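Local atomic coordinates of Non-reducing end beta-L-arabinofuranosidase (Bacteroides thetaiotaomicron, PDB entry 5MQO), a protein that probably hydrolyses glycosidic bonds as a GH127-family glycoside hydrolase of a gut bacterium that breaks down plant pectin. Residues M36-G49 with I481-T493. Residues are numbered along the deposited sequence; the frame is centred on the assembly and turned at random.
Sequences MANTGIDAVHWTNG and IYCNLYGANTLTT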
ATOM      1  N   MET A  36      17.866  -3.327   6.229  1.00 60.30           N
ATOM      2  CA  MET A  36      16.984  -2.972   7.321  1.00 59.19           C
ATOM      3  C   MET A  36      16.001  -4.089   7.591  1.00 57.06           C
ATOM      4  O   MET A  36      15.751  -4.922   6.725  1.00 59.44           O
ATOM      5  CB  MET A  36      16.153  -1.775   6.946  1.00 59.95           C
ATOM      6  CG  MET A  36      16.925  -0.561   6.518  1.00 61.84           C
ATOM      7  SD  MET A  36      15.703   0.554   5.843  1.00 62.49           S
ATOM      8  CE  MET A  36      16.676   2.034   5.602  1.00 64.53           C
ATOM      9  N   ALA A  37      15.435  -4.072   8.788  1.00 54.97           N
ATOM     10  CA  ALA A  37      14.388  -4.993   9.176  1.00 54.96           C
ATOM     11  C   ALA A  37      13.269  -4.241   9.917  1.00 55.34           C
ATOM     12  O   ALA A  37      13.451  -3.083  10.318  1.00 54.77           O
ATOM     13  CB  ALA A  37      14.979  -6.086  10.028  1.00 54.78           C
ATOM     14  N   ASN A  38      12.098  -4.876  10.021  1.00 54.56           N
ATOM     15  CA  ASN A  38      10.959  -4.284  10.738  1.00 53.45           C
ATOM     16  C   ASN A  38      11.231  -4.141  12.249  1.00 54.87           C
ATOM     17  O   ASN A  38      12.072  -4.834  12.840  1.00 55.22           O
ATOM     18  CB  ASN A  38       9.674  -5.133  10.579  1.00 53.90           C
ATOM     19  CG  ASN A  38       8.903  -4.880   9.262  1.00 53.09           C
ATOM     20  OD1 ASN A  38       9.469  -4.747   8.181  1.00 53.46           O
ATOM     21  ND2 ASN A  38       7.592  -4.864   9.364  1.00 52.00           N
ATOM     22  N   THR A  39      10.486  -3.218  12.848  1.00 56.36           N
ATOM     23  CA  THR A  39      10.209  -3.215  14.266  1.00 56.30           C
ATOM     24  C   THR A  39       9.249  -4.368  14.530  1.00 57.02           C
ATOM     25  O   THR A  39       8.512  -4.795  13.636  1.00 57.31           O
ATOM     26  CB  THR A  39       9.499  -1.925  14.740  1.00 55.92           C
ATOM     27  OG1 THR A  39       8.121  -1.922  14.326  1.00 54.73           O
ATOM     28  CG2 THR A  39      10.186  -0.699  14.240  1.00 56.62           C
ATOM     29  N   GLY A  40       9.240  -4.838  15.772  1.00 58.79           N
ATOM     30  CA  GLY A  40       8.361  -5.916  16.207  1.00 58.76           C
ATOM     31  C   GLY A  40       6.923  -5.530  15.998  1.00 59.92           C
ATOM     32  O   GLY A  40       6.576  -4.358  15.989  1.00 62.41           O
ATOM     33  N   ILE A  41       6.083  -6.532  15.799  1.00 62.67           N
ATOM     34  CA  ILE A  41       4.668  -6.328  15.478  1.00 61.06           C
ATOM     35  C   ILE A  41       3.925  -5.608  16.607  1.00 60.61           C
ATOM     36  O   ILE A  41       2.929  -4.938  16.351  1.00 60.89           O
ATOM     37  CB  ILE A  41       4.008  -7.683  15.066  1.00 61.53           C
ATOM     38  CG1 ILE A  41       2.667  -7.458  14.385  1.00 63.04           C
ATOM     39  CG2 ILE A  41       3.846  -8.632  16.243  1.00 61.44           C
ATOM     40  CD1 ILE A  41       2.177  -8.676  13.636  1.00 63.20           C
ATOM     41  N   ASP A  42       4.461  -5.723  17.828  1.00 60.82           N
ATOM     42  CA  ASP A  42       3.928  -5.096  19.063  1.00 62.56           C
ATOM     43  C   ASP A  42       4.570  -3.753  19.513  1.00 61.60           C
ATOM     44  O   ASP A  42       4.076  -3.093  20.465  1.00 61.24           O
ATOM     45  CB  ASP A  42       3.985  -6.110  20.234  1.00 65.40           C
ATOM     46  CG  ASP A  42       5.428  -6.630  20.563  1.00 67.27           C
ATOM     47  OD1 ASP A  42       6.400  -6.486  19.789  1.00 65.96           O
ATOM     48  OD2 ASP A  42       5.571  -7.235  21.637  1.00 73.95           O
ATOM     49  N   ALA A  43       5.623  -3.329  18.814  1.00 60.00           N
ATOM     50  CA  ALA A  43       6.449  -2.185  19.231  1.00 59.60           C
ATOM     51  C   ALA A  43       5.887  -0.791  18.977  1.00 59.42           C
ATOM     52  O   ALA A  43       6.229   0.126  19.707  1.00 62.82           O
ATOM     53  CB  ALA A  43       7.812  -2.282  18.574  1.00 59.39           C
ATOM     54  N   VAL A  44       5.063  -0.616  17.946  1.00 57.94           N
ATOM     55  CA  VAL A  44       4.583   0.710  17.565  1.00 59.14           C
ATOM     56  C   VAL A  44       3.073   0.752  17.779  1.00 61.92           C
ATOM     57  O   VAL A  44       2.373  -0.124  17.287  1.00 64.60           O
ATOM     58  CB  VAL A  44       4.954   1.043  16.094  1.00 59.28           C
ATOM     59  CG1 VAL A  44       4.483   2.437  15.693  1.00 58.70           C
ATOM     60  CG2 VAL A  44       6.465   0.941  15.880  1.00 59.42           C
ATOM     61  N   HIS A  45       2.579   1.725  18.559  1.00 64.55           N
ATOM     62  CA  HIS A  45       1.134   2.047  18.631  1.00 64.89           C
ATOM     63  C   HIS A  45       0.902   3.463  18.089  1.00 61.85           C
ATOM     64  O   HIS A  45       1.558   4.396  18.534  1.00 58.88           O
ATOM     65  CB  HIS A  45       0.562   2.079  20.066  1.00 67.84           C
ATOM     66  CG  HIS A  45       0.963   0.944  20.957  1.00 71.45           C
ATOM     67  ND1 HIS A  45       1.371  -0.288  20.494  1.00 74.99           N
ATOM     68  CD2 HIS A  45       0.943   0.848  22.306  1.00 71.29           C
ATOM     69  CE1 HIS A  45       1.630  -1.081  21.521  1.00 73.54           C
ATOM     70  NE2 HIS A  45       1.368  -0.416  22.629  1.00 72.45           N
ATOM     71  N   TRP A  46      -0.056   3.623  17.176  1.00 60.21           N
ATOM     72  CA  TRP A  46      -0.606   4.946  16.872  1.00 59.11           C
ATOM     73  C   TRP A  46      -1.257   5.494  18.150  1.00 60.14           C
ATOM     74  O   TRP A  46      -1.884   4.733  18.902  1.00 57.60           O
ATOM     75  CB  TRP A  46      -1.699   4.919  15.777  1.00 57.47           C
ATOM     76  CG  TRP A  46      -1.296   4.390  14.466  1.00 56.61           C
ATOM     77  CD1 TRP A  46      -1.880   3.351  13.783  1.00 56.80           C
ATOM     78  CD2 TRP A  46      -0.208   4.846  13.651  1.00 55.43           C
ATOM     79  NE1 TRP A  46      -1.224   3.145  12.589  1.00 56.08           N
ATOM     80  CE2 TRP A  46      -0.198   4.047  12.481  1.00 54.15           C
ATOM     81  CE3 TRP A  46       0.753   5.852  13.794  1.00 55.23           C
ATOM     82  CZ2 TRP A  46       0.728   4.222  11.466  1.00 54.44           C
ATOM     83  CZ3 TRP A  46       1.689   6.025  12.783  1.00 56.64           C
ATOM     84  CH2 TRP A  46       1.663   5.213  11.625  1.00 56.90           C
ATOM     85  N   THR A  47      -1.130   6.814  18.334  1.00 60.90           N
ATOM     86  CA  THR A  47      -1.717   7.562  19.430  1.00 61.29           C
ATOM     87  C   THR A  47      -2.733   8.585  18.890  1.00 64.64           C
ATOM     88  O   THR A  47      -3.848   8.201  18.581  1.00 65.44           O
ATOM     89  CB  THR A  47      -0.614   8.229  20.285  1.00 59.33           C
ATOM     90  OG1 THR A  47       0.208   9.049  19.459  1.00 58.60           O
ATOM     91  CG2 THR A  47       0.279   7.188  20.916  1.00 58.44           C
ATOM     92  N   ASN A  48      -2.344   9.857  18.746  1.00 70.62           N
ATOM     93  CA  ASN A  48      -3.299  10.994  18.715  1.00 76.28           C
ATOM     94  C   ASN A  48      -3.295  11.732  17.402  1.00 77.83           C
ATOM     95  O   ASN A  48      -2.833  12.870  17.348  1.00 85.71           O
ATOM     96  CB  ASN A  48      -2.955  12.039  19.806  1.00 78.48           C
ATOM     97  CG  ASN A  48      -2.770  11.420  21.172  1.00 85.70           C
ATOM     98  OD1 ASN A  48      -3.669  10.754  21.699  1.00 88.46           O
ATOM     99  ND2 ASN A  48      -1.586  11.614  21.752  1.00 88.20           N
ATOM    100  N   GLY A  49      -3.808  11.141  16.340  1.00 73.89           N
ATOM    101  CA  GLY A  49      -3.939  11.922  15.114  1.00 71.37           C
ATOM    102  C   GLY A  49      -4.653  11.173  14.030  1.00 69.73           C
ATOM    103  O   GLY A  49      -5.572  10.396  14.316  1.00 70.00           O
ATOM    104  N   ILE A 481      17.936   3.834  14.020  1.00 65.49           N
ATOM    105  CA  ILE A 481      16.484   3.790  13.788  1.00 63.14           C
ATOM    106  C   ILE A 481      16.015   4.791  12.714  1.00 62.28           C
ATOM    107  O   ILE A 481      16.366   5.973  12.747  1.00 61.37           O
ATOM    108  CB  ILE A 481      15.753   4.129  15.095  1.00 64.75           C
ATOM    109  CG1 ILE A 481      16.160   3.102  16.160  1.00 66.76           C
ATOM    110  CG2 ILE A 481      14.230   4.211  14.896  1.00 62.72           C
ATOM    111  CD1 ILE A 481      15.634   3.394  17.541  1.00 67.24           C
ATOM    112  N   TYR A 482      15.160   4.314  11.808  1.00 61.16           N
ATOM    113  CA  TYR A 482      14.687   5.107  10.674  1.00 59.15           C
ATOM    114  C   TYR A 482      13.230   5.498  10.820  1.00 59.48           C
ATOM    115  O   TYR A 482      12.378   4.629  11.024  1.00 59.28           O
ATOM    116  CB  TYR A 482      14.863   4.301   9.394  1.00 57.04           C
ATOM    117  CG  TYR A 482      16.303   3.974   9.090  1.00 56.29           C
ATOM    118  CD1 TYR A 482      16.973   2.965   9.797  1.00 57.23           C
ATOM    119  CD2 TYR A 482      17.004   4.662   8.100  1.00 55.00           C
ATOM    120  CE1 TYR A 482      18.295   2.647   9.516  1.00 58.05           C
ATOM    121  CE2 TYR A 482      18.335   4.355   7.818  1.00 56.41           C
ATOM    122  CZ  TYR A 482      18.979   3.356   8.529  1.00 56.99           C
ATOM    123  OH  TYR A 482      20.283   3.050   8.257  1.00 57.22           O
ATOM    124  N   CYS A 483      12.939   6.796  10.714  1.00 58.42           N
ATOM    125  CA  CYS A 483      11.546   7.245  10.681  1.00 58.29           C
ATOM    126  C   CYS A 483      11.072   7.280   9.220  1.00 57.48           C
ATOM    127  O   CYS A 483      11.465   8.164   8.448  1.00 55.67           O
ATOM    128  CB  CYS A 483      11.369   8.609  11.355  1.00 59.15           C
ATOM    129  SG  CYS A 483      12.070   8.697  13.023  1.00 60.68           S
ATOM    130  N   ASN A 484      10.216   6.322   8.874  1.00 55.24           N
ATOM    131  CA  ASN A 484       9.702   6.173   7.539  1.00 56.89           C
ATOM    132  C   ASN A 484       8.305   6.757   7.312  1.00 56.83           C
ATOM    133  O   ASN A 484       8.113   7.509   6.367  1.00 55.80           O
ATOM    134  CB  ASN A 484       9.738   4.699   7.180  1.00 58.21           C
ATOM    135  CG  ASN A 484      11.149   4.207   6.989  1.00 58.31           C
ATOM    136  OD1 ASN A 484      11.877   4.762   6.193  1.00 59.94           O
ATOM    137  ND2 ASN A 484      11.542   3.179   7.721  1.00 59.87           N
ATOM    138  N   LEU A 485       7.324   6.412   8.139  1.00 57.86           N
ATOM    139  CA  LEU A 485       5.984   6.999   7.990  1.00 58.63           C
ATOM    140  C   LEU A 485       5.638   7.779   9.215  1.00 59.54           C
ATOM    141  O   LEU A 485       5.380   7.178  10.250  1.00 58.39           O
ATOM    142  CB  LEU A 485       4.881   5.963   7.765  1.00 59.09           C
ATOM    143  CG  LEU A 485       4.920   5.037   6.542  1.00 60.39           C
ATOM    144  CD1 LEU A 485       3.503   4.574   6.220  1.00 60.84           C
ATOM    145  CD2 LEU A 485       5.601   5.653   5.327  1.00 59.29           C
ATOM    146  N   TYR A 486       5.589   9.110   9.057  1.00 58.93           N
ATOM    147  CA  TYR A 486       5.261  10.036  10.127  1.00 57.21           C
ATOM    148  C   TYR A 486       3.798   9.921  10.549  1.00 58.88           C
ATOM    149  O   TYR A 486       2.902   9.701   9.729  1.00 61.00           O
ATOM    150  CB  TYR A 486       5.628  11.496   9.740  1.00 56.72           C
ATOM    151  CG  TYR A 486       7.100  11.658   9.369  1.00 55.43           C
ATOM    152  CD1 TYR A 486       8.103  11.367  10.298  1.00 54.98           C
ATOM    153  CD2 TYR A 486       7.494  12.070   8.101  1.00 53.77           C
ATOM    154  CE1 TYR A 486       9.447  11.463   9.979  1.00 54.67           C
ATOM    155  CE2 TYR A 486       8.852  12.170   7.773  1.00 53.64           C
ATOM    156  CZ  TYR A 486       9.821  11.854   8.718  1.00 53.13           C
ATOM    157  OH  TYR A 486      11.165  11.930   8.456  1.00 50.50           O
ATOM    158  N   GLY A 487       3.574  10.095  11.846  1.00 61.73           N
ATOM    159  CA  GLY A 487       2.257   9.963  12.479  1.00 61.42           C
ATOM    160  C   GLY A 487       2.462   9.808  13.983  1.00 62.09           C
ATOM    161  O   GLY A 487       3.467   9.233  14.431  1.00 57.83           O
ATOM    162  N   ALA A 488       1.519  10.326  14.764  1.00 61.56           N
ATOM    163  CA  ALA A 488       1.658  10.324  16.204  1.00 59.87           C
ATOM    164  C   ALA A 488       1.676   8.888  16.682  1.00 59.57           C
ATOM    165  O   ALA A 488       0.782   8.123  16.323  1.00 59.81           O
ATOM    166  CB  ALA A 488       0.510  11.068  16.837  1.00 61.50           C
ATOM    167  N   ASN A 489       2.697   8.530  17.471  1.00 57.46           N
ATOM    168  CA  ASN A 489       2.897   7.166  17.919  1.00 56.02           C
ATOM    169  C   ASN A 489       3.861   7.027  19.111  1.00 55.31           C
ATOM    170  O   ASN A 489       4.664   7.911  19.375  1.00 51.75           O
ATOM    171  CB  ASN A 489       3.431   6.313  16.749  1.00 57.30           C
ATOM    172  CG  ASN A 489       4.877   6.654  16.369  1.00 58.85           C
ATOM    173  OD1 ASN A 489       5.820   6.467  17.156  1.00 61.39           O
ATOM    174  ND2 ASN A 489       5.060   7.123  15.160  1.00 57.82           N
ATOM    175  N   THR A 490       3.780   5.883  19.796  1.00 57.14           N
ATOM    176  CA  THR A 490       4.883   5.377  20.613  1.00 59.42           C
ATOM    177  C   THR A 490       5.647   4.263  19.884  1.00 61.38           C
ATOM    178  O   THR A 490       5.061   3.474  19.154  1.00 63.06           O
ATOM    179  CB  THR A 490       4.400   4.798  21.951  1.00 59.13           C
ATOM    180  OG1 THR A 490       3.495   3.724  21.700  1.00 60.16           O
ATOM    181  CG2 THR A 490       3.726   5.854  22.795  1.00 58.44           C
ATOM    182  N   LEU A 491       6.960   4.213  20.098  1.00 62.79           N
ATOM    183  CA  LEU A 491       7.788   3.070  19.747  1.00 62.74           C
ATOM    184  C   LEU A 491       8.591   2.617  20.956  1.00 63.70           C
ATOM    185  O   LEU A 491       9.336   3.423  21.514  1.00 62.00           O
ATOM    186  CB  LEU A 491       8.763   3.446  18.643  1.00 64.17           C
ATOM    187  CG  LEU A 491       9.961   2.517  18.393  1.00 64.64           C
ATOM    188  CD1 LEU A 491       9.505   1.109  18.033  1.00 66.96           C
ATOM    189  CD2 LEU A 491      10.805   3.105  17.284  1.00 64.76           C
ATOM    190  N   THR A 492       8.442   1.339  21.331  1.00 66.35           N
ATOM    191  CA  THR A 492       9.318   0.665  22.300  1.00 69.70           C
ATOM    192  C   THR A 492       9.889  -0.619  21.683  1.00 69.16           C
ATOM    193  O   THR A 492       9.203  -1.633  21.549  1.00 63.50           O
ATOM    194  CB  THR A 492       8.590   0.352  23.624  1.00 73.79           C
ATOM    195  OG1 THR A 492       7.621  -0.661  23.404  1.00 75.34           O
ATOM    196  CG2 THR A 492       7.838   1.584  24.155  1.00 77.04           C
ATOM    197  N   THR A 493      11.144  -0.538  21.267  1.00 72.12           N
ATOM    198  CA  THR A 493      11.917  -1.702  20.855  1.00 74.51           C
ATOM    199  C   THR A 493      12.942  -2.020  21.930  1.00 78.77           C
ATOM    200  O   THR A 493      13.115  -1.263  22.882  1.00 81.86           O
ATOM    201  CB  THR A 493      12.671  -1.466  19.531  1.00 74.56           C
ATOM    202  OG1 THR A 493      13.278  -2.691  19.104  1.00 71.62           O
ATOM    203  CG2 THR A 493      13.789  -0.395  19.657  1.00 75.09           C
TER
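Ala488 O sits where Trp46 and Thr47 converge: it lies at the indole edge of Trp46, in the ring plane and 3.4 Å from CE3, and accepts a hydrogen bond from Thr47 N (3.1 Å) that arrives above the Ala488 carbonyl plane, 49° out of it and off the lone pairs. The six-membered ring of Trp46 comes up against the backbone at Gly487, CZ3 lying 4.0 Å from its CA, where a CB would clash. Placing CG beside the backbone N (chi1 -59°) brings the indole against 481-493, its plane 59° from the Asn489 amide, and CE3 touches Asn489 CB; OD1 of Asn489 is held by Tyr474, and Trp51 stacks on the indole. A serine in place of Trp46 would probably open a gap beside Gly487 and leave Trp51 without its stacking partner. Strand 44-46 forms one edge of the antiparallel sheet of the GH127 middle domain, pairing Val44 with Leu491, His45 with Thr490 and Trp46 with Asn489, although it comes from the catalytic part of the sequence. Thr490 N gives to His45 O (3.0 Å), His45 N to Thr490 O (3.1 Å), and Thr492 N to Ala43 O. On the face shared with Trp46, CG2 of Val44 packs against CD1 of Leu491 (3.7 Å), which also touches CB of Ala43. At the far end Met36 crosses Tyr482 at about a right angle: its extended chain sets CE over one ring face, 3.7 Å from the centroid, in a CH-pi contact, with SD farther off above the same face as a Met-aromatic contact.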